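Local atomic coordinates of peptidase S8 and S53, subtilisin, kexin, sedolisin (Mycobacterium smegmatis, PDB entry 4KG7), a protein that is a mycosin serine protease of the subtilisin family, belonging to the ESX-3 type VII secretion system and probably cleaving proteins with a catalytic triad. Residues P22-M27 / F140-P145. Numbering follows the deposited sequence.
Sequences PAQPMM and FAPRTP
Met26 folds its thioether over the backbone of the 140-142 strand, with CE 3.6 Å from Ala141 C and SD 3.7 Å from Pro142 N. Bends at chi2 (-67°) and chi3 (-81°) curl the chain back on itself, something an unbranched, flexible methionine does readily, and CE also meets the Pro142 ring at CD. On the backbone, Met26 faces Pro142 as a non-hydrogen-bonded pair, a place that suits proline because no N-H is required there. Met27 and Ala141 form the neighbouring hydrogen-bonded pair, each N-H reaching the other's carbonyl; the bond from Met27 N to Ala141 O is 2.8 Å long and nearly straight. A third bond, Arg143 N to Pro25 O, continues the ladder past the strand ends.

Arg143 starts with CG anti to its backbone N (chi1 -163°) and turns at chi3, which lays its guanidinium against the Pro25 ring. Pro25 CB sits over one face of this group, 3.5 Å from Arg143 NH1 and offset toward the rim, so apolar C-H groups of Pro25 pack on one face of the cation, near NH1. Gln24 stretches beyond CG to carry its amide across the Pro142 ring at a slant, NE2 lying 3.6 Å from Pro142 CB. Its OE1 accepts from two waters: one also donates to Pro25 O and accepts from Thr144 N, the other donates to Thr144 O, so the amide ties the two loops together through solvent.

Phe140 is the buried member, its ring obliquely placed against Met27 C and its other contacts including Ile92 and Glu93. The whole is a two-stranded antiparallel ribbon at the surface, separate from the parallel sheet of the subtilisin fold, by which the N-terminal part of the chain is probably held against that fold.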
loop_
_atom_site.group_PDB
_atom_site.type_symbol
_atom_site.label_atom_id
_atom_site.label_comp_id
_atom_site.label_asym_id
_atom_site.label_seq_id
_atom_site.Cartn_x
_atom_site.Cartn_y
_atom_site.Cartn_z
ATOM N N PRO A 22 13.467 1.304 -15.961
ATOM C CA PRO A 22 13.379 2.750 -15.760
ATOM C C PRO A 22 13.330 3.498 -17.096
ATOM O O PRO A 22 13.782 2.972 -18.103
ATOM C CB PRO A 22 14.681 3.054 -15.018
ATOM C CG PRO A 22 15.626 2.062 -15.573
ATOM C CD PRO A 22 14.810 0.796 -15.638
ATOM N N ALA A 23 12.826 4.729 -17.069
ATOM C CA ALA A 23 12.739 5.555 -18.266
ATOM C C ALA A 23 14.115 6.052 -18.690
ATOM O O ALA A 23 14.354 6.285 -19.879
ATOM C CB ALA A 23 11.786 6.712 -18.035
ATOM N N GLN A 24 15.005 6.232 -17.708
ATOM C CA GLN A 24 16.421 6.532 -17.952
ATOM C C GLN A 24 17.275 5.771 -16.955
ATOM O O GLN A 24 16.782 5.333 -15.908
ATOM C CB GLN A 24 16.727 8.034 -17.883
ATOM C CG GLN A 24 16.415 8.710 -16.575
ATOM C CD GLN A 24 16.784 10.194 -16.555
ATOM O OE1 GLN A 24 17.784 10.622 -17.134
ATOM N NE2 GLN A 24 15.964 10.982 -15.867
ATOM N N PRO A 25 18.543 5.570 -17.291
ATOM C CA PRO A 25 19.419 4.844 -16.375
ATOM C C PRO A 25 19.491 5.480 -14.989
ATOM O O PRO A 25 19.512 6.700 -14.873
ATOM C CB PRO A 25 20.758 4.879 -17.098
ATOM C CG PRO A 25 20.388 4.934 -18.553
ATOM C CD PRO A 25 19.222 5.877 -18.568
ATOM N N MET A 26 19.503 4.633 -13.958
ATOM C CA MET A 26 19.508 5.063 -12.559
ATOM C C MET A 26 20.816 4.639 -11.912
ATOM O O MET A 26 21.467 3.684 -12.360
ATOM C CB MET A 26 18.333 4.422 -11.810
ATOM C CG MET A 26 16.985 4.675 -12.465
ATOM S SD MET A 26 16.512 6.414 -12.408
ATOM C CE MET A 26 15.869 6.488 -10.737
ATOM N N MET A 27 21.210 5.362 -10.873
ATOM C CA MET A 27 22.408 5.019 -10.103
ATOM C C MET A 27 22.048 5.032 -8.634
ATOM O O MET A 27 21.210 5.806 -8.203
ATOM C CB MET A 27 23.589 5.971 -10.408
ATOM C CG MET A 27 23.654 7.265 -9.604
ATOM S SD MET A 27 25.024 8.362 -10.087
ATOM C CE MET A 27 26.310 7.799 -8.964
ATOM N N PHE A 140 17.972 5.497 -5.016
ATOM C CA PHE A 140 18.418 5.657 -6.403
ATOM C C PHE A 140 17.930 6.969 -6.987
ATOM O O PHE A 140 16.917 7.534 -6.567
ATOM C CB PHE A 140 17.901 4.508 -7.273
ATOM C CG PHE A 140 18.544 3.200 -6.973
ATOM C CD1 PHE A 140 18.208 2.502 -5.828
ATOM C CD2 PHE A 140 19.497 2.660 -7.834
ATOM C CE1 PHE A 140 18.805 1.295 -5.528
ATOM C CE2 PHE A 140 20.078 1.432 -7.537
ATOM C CZ PHE A 140 19.749 0.764 -6.377
ATOM N N ALA A 141 18.693 7.453 -7.949
ATOM C CA ALA A 141 18.346 8.643 -8.705
ATOM C C ALA A 141 18.852 8.460 -10.128
ATOM O O ALA A 141 19.684 7.599 -10.382
ATOM C CB ALA A 141 18.995 9.857 -8.074
ATOM N N PRO A 142 18.365 9.286 -11.060
ATOM C CA PRO A 142 18.907 9.247 -12.412
ATOM C C PRO A 142 20.423 9.415 -12.450
ATOM O O PRO A 142 20.991 10.231 -11.711
ATOM C CB PRO A 142 18.223 10.431 -13.083
ATOM C CG PRO A 142 16.932 10.562 -12.382
ATOM C CD PRO A 142 17.239 10.237 -10.951
ATOM N N ARG A 143 21.069 8.654 -13.317
ATOM C CA ARG A 143 22.506 8.735 -13.477
ATOM C C ARG A 143 22.895 10.142 -13.958
ATOM O O ARG A 143 23.875 10.734 -13.476
ATOM C CB ARG A 143 22.959 7.668 -14.474
ATOM C CG ARG A 143 24.437 7.360 -14.446
ATOM C CD ARG A 143 24.772 6.293 -15.473
ATOM N NE ARG A 143 24.544 6.800 -16.826
ATOM C CZ ARG A 143 24.265 6.051 -17.896
ATOM N NH1 ARG A 143 24.191 4.726 -17.803
ATOM N NH2 ARG A 143 24.065 6.639 -19.068
ATOM N N THR A 144 22.129 10.676 -14.909
ATOM C CA THR A 144 22.357 12.039 -15.396
ATOM C C THR A 144 21.783 13.004 -14.349
ATOM O O THR A 144 20.584 12.924 -14.039
ATOM C CB THR A 144 21.713 12.248 -16.778
ATOM O OG1 THR A 144 22.322 11.346 -17.715
ATOM C CG2 THR A 144 21.913 13.695 -17.255
ATOM N N PRO A 145 22.636 13.859 -13.749
ATOM C CA PRO A 145 22.217 14.711 -12.626
ATOM C C PRO A 145 21.506 15.967 -13.112
ATOM O O PRO A 145 22.039 17.071 -13.009
ATOM C CB PRO A 145 23.542 15.048 -11.931
ATOM C CG PRO A 145 24.533 15.035 -13.029
ATOM C CD PRO A 145 24.086 13.987 -14.008
HETATM O O HOH W 1 20.045 8.975 -16.466
HETATM O O HOH W 2 18.292 13.113 -15.757
#